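Local coordinates for hypothetical protein (PDB 4QRK), which is of unknown function but adopts a right-handed beta-helix and, as a putative cell adhesion protein, may act at the cell surface, at residues T25-N30 with G70-S75; T103-S108 with I121-L126; K148-G153 with E205-A210; K171-V176 with G188-K193. One frame throughout, in Å; residues are numbered along the deposited sequence.

Contact 1. Residues T25-N30 with G70-S75; sequences TKLNLN and GELEIS
L29 and I74 make the tight end of this contact, side by side on the buried face of the paired strands 25-30 and 70-75. CD2 of L29 sits 3.5 Å from CB of I74 and also touches CG1 and CD1 of that isoleucine. L27 and L72 repeat the pattern earlier along the strands, with CD1 of L27 3.8 Å from CG of L72. Both leucines hold CG anti to the backbone N (chi1 177° in L27), which keeps them pointing the same way. W93, I95 and L97 of strand 91-98 and M46 and F50 of strand 46-52 cover this apolar layer.

The other face is partly open to solvent and much looser. N30 ND2 gives a nearly straight bond to S75 OG at 2.8 Å (174°), in one of two S75 conformers. N28 ND2 is 2.8 Å from E73 OE2, yet its N-H is bent to 119° and the bond is weak. K26 NZ stays 5.0 Å from E71 OE2; each has long, weak ion pairs with other neighbours, K26 with E104 and D69, E71 with K66.

Five backbone bonds, beginning with K26 N to G70 O at 2.9 Å, make the in-register parallel ladder characteristic of a beta-helix. This ladder and the apolar side carry most of the contact; the weak N28 bond would at most ease the charge on E73 slightly.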
loop_
_atom_site.group_PDB
_atom_site.type_symbol
_atom_site.label_atom_id
_atom_site.label_comp_id
_atom_site.label_asym_id
_atom_site.label_seq_id
_atom_site.Cartn_x
_atom_site.Cartn_y
_atom_site.Cartn_z
ATOM N N THR A 25 7.161 -0.669 13.059
ATOM C CA THR A 25 6.010 -1.482 12.625
ATOM C C THR A 25 6.346 -2.174 11.300
ATOM O O THR A 25 6.790 -1.531 10.344
ATOM C CB THR A 25 4.758 -0.630 12.360
ATOM O OG1 THR A 25 4.317 -0.022 13.568
ATOM C CG2 THR A 25 3.622 -1.482 11.828
ATOM N N LYS A 26 6.120 -3.482 11.250
ATOM C CA LYS A 26 6.175 -4.236 9.994
ATOM C C LYS A 26 4.780 -4.819 9.748
ATOM O O LYS A 26 4.374 -5.767 10.396
ATOM C CB LYS A 26 7.218 -5.345 10.060
ATOM C CG LYS A 26 8.654 -4.855 10.131
ATOM C CD LYS A 26 9.652 -6.000 9.850
ATOM C CE LYS A 26 11.091 -5.491 9.702
ATOM N NZ LYS A 26 12.001 -6.530 9.127
ATOM N N LEU A 27 4.045 -4.180 8.853
ATOM C CA LEU A 27 2.654 -4.515 8.587
ATOM C C LEU A 27 2.607 -5.426 7.375
ATOM O O LEU A 27 3.200 -5.138 6.318
ATOM C CB LEU A 27 1.832 -3.248 8.354
ATOM C CG LEU A 27 0.350 -3.389 7.993
ATOM C CD1 LEU A 27 -0.376 -4.025 9.110
ATOM C CD2 LEU A 27 -0.294 -2.032 7.654
ATOM N N ASN A 28 1.943 -6.562 7.544
ATOM C CA ASN A 28 1.847 -7.528 6.474
ATOM C C ASN A 28 0.387 -7.853 6.268
ATOM O O ASN A 28 -0.282 -8.336 7.179
ATOM C CB ASN A 28 2.716 -8.758 6.780
ATOM C CG ASN A 28 2.625 -9.829 5.680
ATOM O OD1 ASN A 28 2.592 -9.512 4.504
ATOM N ND2 ASN A 28 2.579 -11.092 6.075
ATOM N N LEU A 29 -0.130 -7.516 5.085
ATOM C CA LEU A 29 -1.565 -7.647 4.795
ATOM C C LEU A 29 -1.817 -8.657 3.653
ATOM O O LEU A 29 -1.201 -8.593 2.587
ATOM C CB LEU A 29 -2.171 -6.288 4.431
ATOM C CG LEU A 29 -2.098 -5.175 5.477
ATOM C CD1 LEU A 29 -2.620 -3.833 4.984
ATOM C CD2 LEU A 29 -2.869 -5.511 6.735
ATOM N N ASN A 30 -2.693 -9.620 3.902
ATOM C CA ASN A 30 -3.088 -10.598 2.878
ATOM C C ASN A 30 -4.556 -10.518 2.675
ATOM O O ASN A 30 -5.305 -10.865 3.570
ATOM C CB ASN A 30 -2.732 -12.009 3.303
ATOM C CG ASN A 30 -1.291 -12.134 3.603
ATOM O OD1 ASN A 30 -0.471 -11.998 2.711
ATOM N ND2 ASN A 30 -0.955 -12.364 4.863
ATOM N N GLY A 70 7.529 -4.489 15.799
ATOM C CA GLY A 70 6.167 -4.969 15.876
ATOM C C GLY A 70 5.678 -5.599 14.572
ATOM O O GLY A 70 5.325 -4.895 13.617
ATOM N N GLU A 71 5.645 -6.929 14.546
ATOM C CA GLU A 71 5.188 -7.674 13.385
ATOM C C GLU A 71 3.690 -7.887 13.444
ATOM O O GLU A 71 3.202 -8.660 14.247
ATOM C CB GLU A 71 5.982 -8.971 13.246
ATOM C CG GLU A 71 7.446 -8.635 12.973
ATOM C CD GLU A 71 8.296 -9.792 12.513
ATOM O OE1 GLU A 71 7.796 -10.941 12.464
ATOM O OE2 GLU A 71 9.488 -9.538 12.215
ATOM N N LEU A 72 2.983 -7.130 12.598
ATOM C CA LEU A 72 1.527 -7.108 12.567
ATOM C C LEU A 72 1.064 -7.695 11.255
ATOM O O LEU A 72 1.329 -7.145 10.181
ATOM C CB LEU A 72 0.997 -5.686 12.731
ATOM C CG LEU A 72 -0.522 -5.402 12.693
ATOM C CD1 LEU A 72 -1.359 -6.325 13.538
ATOM C CD2 LEU A 72 -0.732 -4.002 13.134
ATOM N N GLU A 73 0.329 -8.787 11.354
ATOM C CA GLU A 73 -0.166 -9.435 10.178
ATOM C C GLU A 73 -1.683 -9.491 10.193
ATOM O O GLU A 73 -2.302 -9.889 11.169
ATOM C CB GLU A 73 0.397 -10.844 10.087
ATOM C CG GLU A 73 -0.075 -11.568 8.854
ATOM C CD GLU A 73 0.608 -12.899 8.698
ATOM O OE1 GLU A 73 0.321 -13.827 9.499
ATOM O OE2 GLU A 73 1.453 -12.991 7.787
ATOM N N ILE A 74 -2.285 -9.131 9.080
ATOM C CA ILE A 74 -3.736 -9.197 8.973
ATOM C C ILE A 74 -4.040 -9.961 7.705
ATOM O O ILE A 74 -3.590 -9.579 6.616
ATOM C CB ILE A 74 -4.359 -7.819 8.905
ATOM C CG1 ILE A 74 -3.691 -6.883 9.917
ATOM C CG2 ILE A 74 -5.891 -7.944 9.094
ATOM C CD1 ILE A 74 -4.360 -5.545 10.063
ATOM N N SER A 75 -4.804 -11.040 7.838
ATOM C CA SER A 75 -5.105 -11.909 6.710
ATOM C C SER A 75 -6.576 -12.257 6.583
ATOM O O SER A 75 -7.224 -12.548 7.585
ATOM C CB SER A 75 -4.268 -13.180 6.828
ATOM O OG SER A 75 -2.905 -12.828 6.799
#

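Contact 2. Residues T103-S108 with I121-L126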
loop_
_atom_site.group_PDB
_atom_site.type_symbol
_atom_site.label_atom_id
_atom_site.label_comp_id
_atom_site.label_asym_id
_atom_site.label_seq_id
_atom_site.Cartn_x
_atom_site.Cartn_y
_atom_site.Cartn_z
ATOM N N THR A 103 7.859 2.611 9.692
ATOM C CA THR A 103 6.894 1.630 9.200
ATOM C C THR A 103 7.275 1.029 7.849
ATOM O O THR A 103 7.665 1.738 6.932
ATOM C CB THR A 103 5.500 2.295 9.046
ATOM O OG1 THR A 103 5.041 2.730 10.328
ATOM C CG2 THR A 103 4.475 1.325 8.488
ATOM N N GLU A 104 7.172 -0.291 7.762
ATOM C CA GLU A 104 7.295 -1.030 6.507
ATOM C C GLU A 104 5.971 -1.694 6.281
ATOM O O GLU A 104 5.338 -2.144 7.245
ATOM C CB GLU A 104 8.372 -2.093 6.636
ATOM C CG GLU A 104 9.756 -1.518 6.774
ATOM C CD GLU A 104 10.805 -2.620 6.973
ATOM O OE1 GLU A 104 10.458 -3.817 6.787
ATOM O OE2 GLU A 104 11.965 -2.279 7.313
ATOM N N ILE A 105 5.529 -1.715 5.028
ATOM C CA ILE A 105 4.207 -2.260 4.689
ATOM C C ILE A 105 4.368 -3.216 3.534
ATOM O O ILE A 105 4.974 -2.874 2.538
ATOM C CB ILE A 105 3.172 -1.155 4.312
ATOM C CG1 ILE A 105 2.978 -0.190 5.470
ATOM C CG2 ILE A 105 1.809 -1.769 3.999
ATOM C CD1 ILE A 105 2.181 1.052 5.100
ATOM N N LYS A 106 3.838 -4.418 3.690
ATOM C CA LYS A 106 3.790 -5.374 2.633
ATOM C C LYS A 106 2.346 -5.790 2.426
ATOM O O LYS A 106 1.633 -6.119 3.379
ATOM C CB LYS A 106 4.663 -6.585 2.963
ATOM C CG LYS A 106 4.600 -7.627 1.875
ATOM C CD LYS A 106 5.315 -8.932 2.221
ATOM C CE LYS A 106 5.448 -9.792 0.946
ATOM N NZ LYS A 106 4.166 -9.877 0.164
ATOM N N LEU A 107 1.912 -5.716 1.176
ATOM C CA LEU A 107 0.538 -6.028 0.791
ATOM C C LEU A 107 0.467 -7.032 -0.354
ATOM O O LEU A 107 1.044 -6.813 -1.410
ATOM C CB LEU A 107 -0.163 -4.759 0.334
ATOM C CG LEU A 107 0.095 -3.540 1.203
ATOM C CD1 LEU A 107 -0.547 -2.331 0.631
ATOM C CD2 LEU A 107 -0.501 -3.799 2.536
ATOM N N SER A 108 -0.286 -8.094 -0.142
ATOM C CA SER A 108 -0.661 -9.008 -1.199
ATOM C C SER A 108 -2.176 -8.947 -1.329
ATOM O O SER A 108 -2.902 -9.399 -0.436
ATOM C CB SER A 108 -0.213 -10.424 -0.844
ATOM O OG SER A 108 -0.544 -11.313 -1.880
ATOM N N ILE A 121 2.806 9.060 7.099
ATOM C CA ILE A 121 3.422 7.922 7.783
ATOM C C ILE A 121 4.931 8.088 7.685
ATOM O O ILE A 121 5.439 8.573 6.672
ATOM C CB ILE A 121 3.029 6.630 7.047
ATOM C CG1 ILE A 121 1.508 6.489 6.995
ATOM C CG2 ILE A 121 3.636 5.375 7.652
ATOM C CD1 ILE A 121 0.859 6.530 8.325
ATOM N N ASN A 122 5.638 7.643 8.707
ATOM C CA ASN A 122 7.091 7.557 8.703
ATOM C C ASN A 122 7.495 6.314 7.929
ATOM O O ASN A 122 7.960 5.329 8.482
ATOM C CB ASN A 122 7.598 7.470 10.134
ATOM C CG ASN A 122 9.118 7.617 10.254
ATOM O OD1 ASN A 122 9.821 7.862 9.282
ATOM N ND2 ASN A 122 9.617 7.452 11.469
ATOM N N LEU A 123 7.277 6.366 6.624
ATOM C CA LEU A 123 7.379 5.197 5.782
ATOM C C LEU A 123 8.830 4.866 5.449
ATOM O O LEU A 123 9.602 5.751 5.081
ATOM C CB LEU A 123 6.584 5.454 4.513
ATOM C CG LEU A 123 6.435 4.309 3.537
ATOM C CD1 LEU A 123 5.682 3.164 4.197
ATOM C CD2 LEU A 123 5.742 4.816 2.240
ATOM N N LYS A 124 9.193 3.586 5.531
ATOM C CA LYS A 124 10.527 3.148 5.083
ATOM C C LYS A 124 10.420 2.296 3.814
ATOM O O LYS A 124 11.230 2.398 2.909
ATOM C CB LYS A 124 11.243 2.309 6.146
ATOM C CG LYS A 124 11.305 2.929 7.531
ATOM C CD LYS A 124 12.118 4.214 7.587
ATOM C CE LYS A 124 11.557 5.136 8.666
ATOM N NZ LYS A 124 12.483 6.209 9.123
ATOM N N GLU A 125 9.454 1.402 3.774
ATOM C CA GLU A 125 9.379 0.529 2.627
ATOM C C GLU A 125 7.957 0.129 2.406
ATOM O O GLU A 125 7.200 -0.032 3.364
ATOM C CB GLU A 125 10.294 -0.701 2.799
ATOM C CG GLU A 125 10.265 -1.620 1.585
ATOM C CD GLU A 125 11.444 -2.594 1.546
ATOM O OE1 GLU A 125 12.293 -2.519 2.462
ATOM O OE2 GLU A 125 11.505 -3.424 0.601
ATOM N N LEU A 126 7.597 0.006 1.134
ATOM C CA LEU A 126 6.277 -0.445 0.730
ATOM C C LEU A 126 6.438 -1.427 -0.402
ATOM O O LEU A 126 7.148 -1.141 -1.362
ATOM C CB LEU A 126 5.456 0.711 0.220
ATOM C CG LEU A 126 4.065 0.371 -0.321
ATOM C CD1 LEU A 126 3.138 -0.129 0.785
ATOM C CD2 LEU A 126 3.455 1.594 -1.017
#
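L126 holds CG anti to its own N (chi1 176°), and this lays CD1 against I105, 3.7 Å from CB. I105 in turn has CG1 beside its N (chi1 -60°), carrying CD1 to within 4.2 Å of L123 CD1, where the two side chains meet at about a right angle. T103 continues this buried face, its CB 3.9 Å from CG2 of I121.

The backbones are parallel, as between successive coils of a beta-helix, but do not stay in step. T103 pairs with L123 and E104 with E125, so K124 is the extra residue of a beta bulge. T103 O accepts K124 N at 2.8 Å, T103 N reaches N122 O at the centre of an inverse gamma turn, and beyond the bulge I105 N bonds E125 O at 2.9 Å. On the outer face E104 crosses K124 with CG 4.2 Å from CB. Its carboxylate is taken by K24 in a salt bridge, that of E125 by N127, and the ammonium of K124 by N145 as well as N122.

The bulge has a price: E125 N is buried without a partner in the model, 3.6 Å from T103 O. Hydrogen bonds lie before and after it, and the polar face is held mainly by partners outside the two segments.

Contact 3. Residues K148-G153 with E205-A210; sequences KVNIEG and EVNIEA. With CA (calcium ion), chain B.
The carboxylates of E152 and E209 lie side by side, their planes 36° apart, with OE1 of E209 over one face of the E152 group, 3.6 Å from its CD. A calcium ion lies at the oxygen edge of the E152 carboxylate, in its plane, held by OE1 at 2.7 Å and OE2 at 2.9 Å; CG anti to the backbone N and an extended chain bring the group there. Four waters and one further atom complete the metal's shell. E209 serves from the second shell: water 3, a calcium ligand, donates to its OE1 at 2.9 Å, and water 2 links that same oxygen to I151 O.

The amides of N150 and N207 also run alongside each other, 27° between their planes, with N150 OD1 3.7 Å from CB of N207 in one of the latter's two conformers. Water 1 bridges the two OD1 atoms from the side and accepts from K148 NZ at 2.7 Å; more acceptors surround it than it has protons. N150 ND2 turns to N127 on the next strand.

Beneath, V149 CG1 packs 4.0 Å from V206 CG1. I151 CB lies 4.1 Å from I208 CG2, with V160 and L162 below these pairs. Five backbone bonds tie the strands, whose directions differ by only 1°.

Such stacking of like on like is characteristic of a beta-helix, and here puts two acidic groups together on the outer face. The calcium ion probably offsets that charge, and a water it binds gives E209 a hydrogen bond, while the valine and isoleucine pairs pack on the buried side.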
loop_
_atom_site.group_PDB
_atom_site.type_symbol
_atom_site.label_atom_id
_atom_site.label_comp_id
_atom_site.label_asym_id
_atom_site.label_seq_id
_atom_site.Cartn_x
_atom_site.Cartn_y
_atom_site.Cartn_z
ATOM N N LYS A 148 11.828 3.003 -0.155
ATOM C CA LYS A 148 11.824 2.037 -1.234
ATOM C C LYS A 148 10.374 1.634 -1.470
ATOM O O LYS A 148 9.694 1.236 -0.544
ATOM C CB LYS A 148 12.672 0.829 -0.807
ATOM C CG LYS A 148 13.058 -0.097 -1.907
ATOM C CD LYS A 148 14.580 -0.185 -2.042
ATOM C CE LYS A 148 15.017 -0.850 -3.367
ATOM N NZ LYS A 148 14.817 0.020 -4.588
ATOM N N VAL A 149 9.898 1.771 -2.701
ATOM C CA VAL A 149 8.547 1.379 -3.060
ATOM C C VAL A 149 8.561 0.425 -4.233
ATOM O O VAL A 149 9.115 0.736 -5.282
ATOM C CB VAL A 149 7.682 2.597 -3.415
ATOM C CG1 VAL A 149 6.286 2.177 -3.864
ATOM C CG2 VAL A 149 7.589 3.534 -2.227
ATOM N N ASN A 150 7.943 -0.734 -4.053
ATOM C CA ASN A 150 7.819 -1.723 -5.134
ATOM C C ASN A 150 6.356 -2.066 -5.358
ATOM O O ASN A 150 5.673 -2.500 -4.429
ATOM C CB ASN A 150 8.612 -2.999 -4.804
ATOM C CG ASN A 150 10.097 -2.702 -4.489
ATOM O OD1 ASN A 150 10.847 -2.294 -5.372
ATOM N ND2 ASN A 150 10.502 -2.870 -3.223
ATOM N N ILE A 151 5.875 -1.876 -6.592
ATOM C CA ILE A 151 4.459 -2.161 -6.894
ATOM C C ILE A 151 4.366 -3.084 -8.101
ATOM O O ILE A 151 4.944 -2.828 -9.142
ATOM C CB ILE A 151 3.670 -0.855 -7.195
ATOM C CG1 ILE A 151 3.707 0.092 -5.996
ATOM C CG2 ILE A 151 2.247 -1.173 -7.479
ATOM C CD1 ILE A 151 3.369 1.502 -6.315
ATOM N N GLU A 152 3.646 -4.176 -7.945
ATOM C CA GLU A 152 3.521 -5.128 -9.032
ATOM C C GLU A 152 2.045 -5.533 -9.188
ATOM O O GLU A 152 1.425 -6.035 -8.244
ATOM C CB GLU A 152 4.445 -6.315 -8.750
ATOM C CG GLU A 152 4.477 -7.323 -9.871
ATOM C CD GLU A 152 5.418 -8.477 -9.600
ATOM O OE1 GLU A 152 5.868 -8.630 -8.432
ATOM O OE2 GLU A 152 5.700 -9.226 -10.571
ATOM N N GLY A 153 1.495 -5.287 -10.379
ATOM C CA GLY A 153 0.100 -5.519 -10.673
ATOM C C GLY A 153 -0.037 -6.458 -11.853
ATOM O O GLY A 153 0.798 -6.479 -12.748
ATOM N N GLU A 205 12.808 5.643 -4.152
ATOM C CA GLU A 205 13.123 4.818 -5.314
ATOM C C GLU A 205 11.876 3.994 -5.528
ATOM O O GLU A 205 11.452 3.280 -4.627
ATOM C CB GLU A 205 14.311 3.879 -5.048
ATOM C CG GLU A 205 15.676 4.605 -4.789
ATOM C CD GLU A 205 16.362 5.110 -6.033
ATOM O OE1 GLU A 205 15.934 4.760 -7.160
ATOM O OE2 GLU A 205 17.356 5.860 -5.881
ATOM N N VAL A 206 11.280 4.103 -6.702
ATOM C CA VAL A 206 10.007 3.428 -6.966
ATOM C C VAL A 206 10.143 2.509 -8.164
ATOM O O VAL A 206 10.574 2.931 -9.234
ATOM C CB VAL A 206 8.879 4.468 -7.215
ATOM C CG1 VAL A 206 7.561 3.783 -7.345
ATOM C CG2 VAL A 206 8.792 5.467 -6.079
ATOM N N ASN A 207 9.827 1.237 -7.973
ATOM C CA ASN A 207 9.673 0.309 -9.071
ATOM C C ASN A 207 8.194 -0.055 -9.226
ATOM O O ASN A 207 7.567 -0.473 -8.259
ATOM C CB ASN A 207 10.556 -0.911 -8.816
ATOM C CG ASN A 207 12.033 -0.580 -8.926
ATOM O OD1 ASN A 207 12.671 -0.153 -7.961
ATOM N ND2 ASN A 207 12.575 -0.752 -10.116
ATOM N N ILE A 208 7.642 0.143 -10.425
ATOM C CA ILE A 208 6.225 -0.178 -10.681
ATOM C C ILE A 208 6.156 -1.041 -11.915
ATOM O O ILE A 208 6.747 -0.701 -12.943
ATOM C CB ILE A 208 5.345 1.058 -10.988
ATOM C CG1 ILE A 208 5.521 2.139 -9.930
ATOM C CG2 ILE A 208 3.835 0.644 -11.000
ATOM C CD1 ILE A 208 4.735 3.411 -10.199
ATOM N N GLU A 209 5.461 -2.161 -11.800
ATOM C CA GLU A 209 5.298 -3.079 -12.916
ATOM C C GLU A 209 3.813 -3.328 -13.056
ATOM O O GLU A 209 3.110 -3.565 -12.063
ATOM C CB GLU A 209 5.978 -4.424 -12.648
ATOM C CG GLU A 209 7.495 -4.384 -12.473
ATOM C CD GLU A 209 8.076 -5.775 -12.171
ATOM O OE1 GLU A 209 7.845 -6.309 -11.062
ATOM O OE2 GLU A 209 8.754 -6.341 -13.052
ATOM N N ALA A 210 3.332 -3.291 -14.280
ATOM C CA ALA A 210 1.932 -3.618 -14.545
ATOM C C ALA A 210 1.896 -4.563 -15.725
ATOM O O ALA A 210 2.500 -4.306 -16.743
ATOM C CB ALA A 210 1.126 -2.364 -14.848
HETATM CA CA CA B . 7.407 -10.850 -8.894
HETATM O O HOH W 1 12.271 0.326 -5.350
HETATM O O HOH W 2 7.820 -4.135 -8.831
HETATM O O HOH W 3 8.720 -8.928 -10.344
HETATM O O HOH W 4 7.760 -13.378 -8.921
HETATM O O HOH W 5 9.379 -9.909 -8.030
HETATM O O HOH W 6 7.566 -11.710 -11.336
#

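Contact 4. Residues K171-V176 with G188-K193; sequences KAEKGV and GENIYK
A172 N gives its hydrogen to N190 O at 2.8 Å, almost straight at 167°, in the one direct hydrogen bond between these segments. The same carbonyl oxygen also meets K171 CA at 3.3 Å, in a CH...O contact. N190 lies in a loop just before strand 191-193, and its CB comes to 3.2 Å from A172 O. Its amide oxygen is linked through water 7 to the backbone of K174: the water donates to N190 OD1 at 3.1 Å and accepts from K174 N.

K171 and I191 form an antiparallel non-hydrogen-bonded pair. I191 has CG1 beside its N (chi1 -50°) and turns again at chi2 (-60°), which lays CD1 obliquely across the foot of the lysine, 3.7 Å from CB. K171 is extended, and its NZ makes a long, weak salt bridge with E173 OE2. On the other face A172 CB approaches the ring of Y192 obliquely, 4.1 Å from CE1.

Here the beta-helix sheet changes from parallel to antiparallel. Strand 167-174 is bonded along its other side to parallel strand 203-210, while 191-193 runs against it and is followed by 185-187 at the sheet's end. V179 of the short strand 179-180 touches both A172 and Y192.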
loop_
_atom_site.group_PDB
_atom_site.type_symbol
_atom_site.label_atom_id
_atom_site.label_comp_id
_atom_site.label_asym_id
_atom_site.label_seq_id
_atom_site.Cartn_x
_atom_site.Cartn_y
_atom_site.Cartn_z
ATOM N N LYS A 171 11.143 3.590 -11.838
ATOM C CA LYS A 171 11.233 2.683 -12.981
ATOM C C LYS A 171 9.845 2.125 -13.214
ATOM O O LYS A 171 9.293 1.447 -12.357
ATOM C CB LYS A 171 12.276 1.587 -12.728
ATOM C CG LYS A 171 12.419 0.585 -13.880
ATOM C CD LYS A 171 13.561 -0.401 -13.617
ATOM C CE LYS A 171 13.925 -1.205 -14.868
ATOM N NZ LYS A 171 15.286 -1.836 -14.784
ATOM N N ALA A 172 9.257 2.445 -14.365
ATOM C CA ALA A 172 7.875 2.036 -14.637
ATOM C C ALA A 172 7.836 1.188 -15.890
ATOM O O ALA A 172 8.174 1.661 -16.990
ATOM C CB ALA A 172 6.959 3.221 -14.783
ATOM N N GLU A 173 7.427 -0.066 -15.679
ATOM C CA GLU A 173 7.344 -1.077 -16.723
ATOM C C GLU A 173 5.934 -1.636 -16.881
ATOM O O GLU A 173 5.280 -2.037 -15.907
ATOM C CB GLU A 173 8.307 -2.203 -16.388
ATOM C CG GLU A 173 9.743 -1.808 -16.673
ATOM C CD GLU A 173 10.747 -2.682 -15.977
ATOM O OE1 GLU A 173 10.447 -3.187 -14.865
ATOM O OE2 GLU A 173 11.845 -2.848 -16.546
ATOM N N LYS A 174 5.455 -1.660 -18.118
ATOM C CA LYS A 174 4.154 -2.293 -18.399
ATOM C C LYS A 174 4.283 -3.273 -19.533
ATOM O O LYS A 174 5.187 -3.151 -20.366
ATOM C CB LYS A 174 3.024 -1.262 -18.663
ATOM C CG LYS A 174 3.358 -0.035 -19.551
ATOM C CD LYS A 174 4.035 -0.394 -20.831
ATOM C CE LYS A 174 4.092 0.747 -21.835
ATOM N NZ LYS A 174 3.882 0.122 -23.196
ATOM N N GLY A 175 3.408 -4.277 -19.542
ATOM C CA GLY A 175 3.351 -5.214 -20.648
ATOM C C GLY A 175 2.568 -4.550 -21.765
ATOM O O GLY A 175 3.106 -4.238 -22.816
ATOM N N VAL A 176 1.281 -4.316 -21.505
ATOM C CA VAL A 176 0.391 -3.649 -22.447
ATOM C C VAL A 176 -0.334 -2.559 -21.673
ATOM O O VAL A 176 -1.076 -2.808 -20.693
ATOM C CB VAL A 176 -0.622 -4.654 -23.045
ATOM C CG1 VAL A 176 -1.569 -3.956 -23.979
ATOM C CG2 VAL A 176 0.131 -5.793 -23.739
ATOM N N GLY A 188 15.907 7.826 -20.563
ATOM C CA GLY A 188 16.020 6.596 -21.316
ATOM C C GLY A 188 14.828 5.664 -21.220
ATOM O O GLY A 188 13.692 6.018 -21.559
ATOM N N GLU A 189 15.109 4.472 -20.702
ATOM C CA GLU A 189 14.202 3.349 -20.814
ATOM C C GLU A 189 13.427 3.083 -19.512
ATOM O O GLU A 189 13.871 2.366 -18.587
ATOM C CB GLU A 189 14.956 2.104 -21.279
ATOM C CG GLU A 189 15.828 2.331 -22.524
ATOM C CD GLU A 189 17.136 1.557 -22.482
ATOM O OE1 GLU A 189 17.986 1.870 -21.619
ATOM O OE2 GLU A 189 17.312 0.638 -23.314
ATOM N N ASN A 190 12.264 3.710 -19.460
ATOM C CA ASN A 190 11.264 3.381 -18.456
ATOM C C ASN A 190 11.587 4.046 -17.124
ATOM O O ASN A 190 10.971 3.712 -16.112
ATOM C CB ASN A 190 11.136 1.860 -18.287
ATOM C CG ASN A 190 10.703 1.171 -19.561
ATOM O OD1 ASN A 190 9.663 1.514 -20.140
ATOM N ND2 ASN A 190 11.483 0.190 -20.007
ATOM N N ILE A 191 12.532 4.992 -17.134
ATOM C CA ILE A 191 12.894 5.744 -15.921
ATOM C C ILE A 191 12.368 7.178 -15.944
ATOM O O ILE A 191 12.571 7.922 -16.918
ATOM C CB ILE A 191 14.411 5.847 -15.744
ATOM C CG1 ILE A 191 15.076 4.474 -15.886
ATOM C CG2 ILE A 191 14.732 6.533 -14.405
ATOM C CD1 ILE A 191 14.595 3.484 -14.896
ATOM N N TYR A 192 11.752 7.568 -14.838
ATOM C CA TYR A 192 11.171 8.892 -14.640
ATOM C C TYR A 192 11.667 9.491 -13.341
ATOM O O TYR A 192 11.752 8.786 -12.332
ATOM C CB TYR A 192 9.654 8.790 -14.574
ATOM C CG TYR A 192 9.085 8.170 -15.799
ATOM C CD1 TYR A 192 9.067 6.799 -15.943
ATOM C CD2 TYR A 192 8.595 8.954 -16.823
ATOM C CE1 TYR A 192 8.557 6.203 -17.072
ATOM C CE2 TYR A 192 8.096 8.388 -17.964
ATOM C CZ TYR A 192 8.088 7.000 -18.096
ATOM O OH TYR A 192 7.580 6.405 -19.227
ATOM N N LYS A 193 11.970 10.782 -13.349
ATOM C CA LYS A 193 12.463 11.438 -12.141
ATOM C C LYS A 193 11.874 12.818 -12.012
ATOM O O LYS A 193 11.445 13.399 -12.999
ATOM C CB LYS A 193 13.984 11.620 -12.212
ATOM C CG LYS A 193 14.776 10.365 -12.418
ATOM C CD LYS A 193 16.220 10.686 -12.806
ATOM C CE LYS A 193 16.306 11.209 -14.240
ATOM N NZ LYS A 193 17.699 11.219 -14.801
HETATM O O HOH W 7 7.430 -0.548 -20.402
#

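Overall arrangement
All four contacts lie on one sheet and follow each other across it. Contacts 1 and 2 join directly, their centres about 10 Å apart, because strands 24-32 and 103-110 are neighbours: K106 N bonds L27 O, and L29 N bonds K106 O. Contacts 2 and 3, centres about 13 Å apart, meet where L126 N bonds K148 O and N150 N bonds L126 O. Contacts 3 and 4, centres about 10 Å apart, share the border of strands 203-210 and 167-174. The centres of contacts 1 and 4 are about 30 Å apart, on opposite sides of the chain's centre. The calcium ion belongs to contact 3; the side chains of E173 in contact 4 and E125 in contact 2 are about 10 and 13 Å from it.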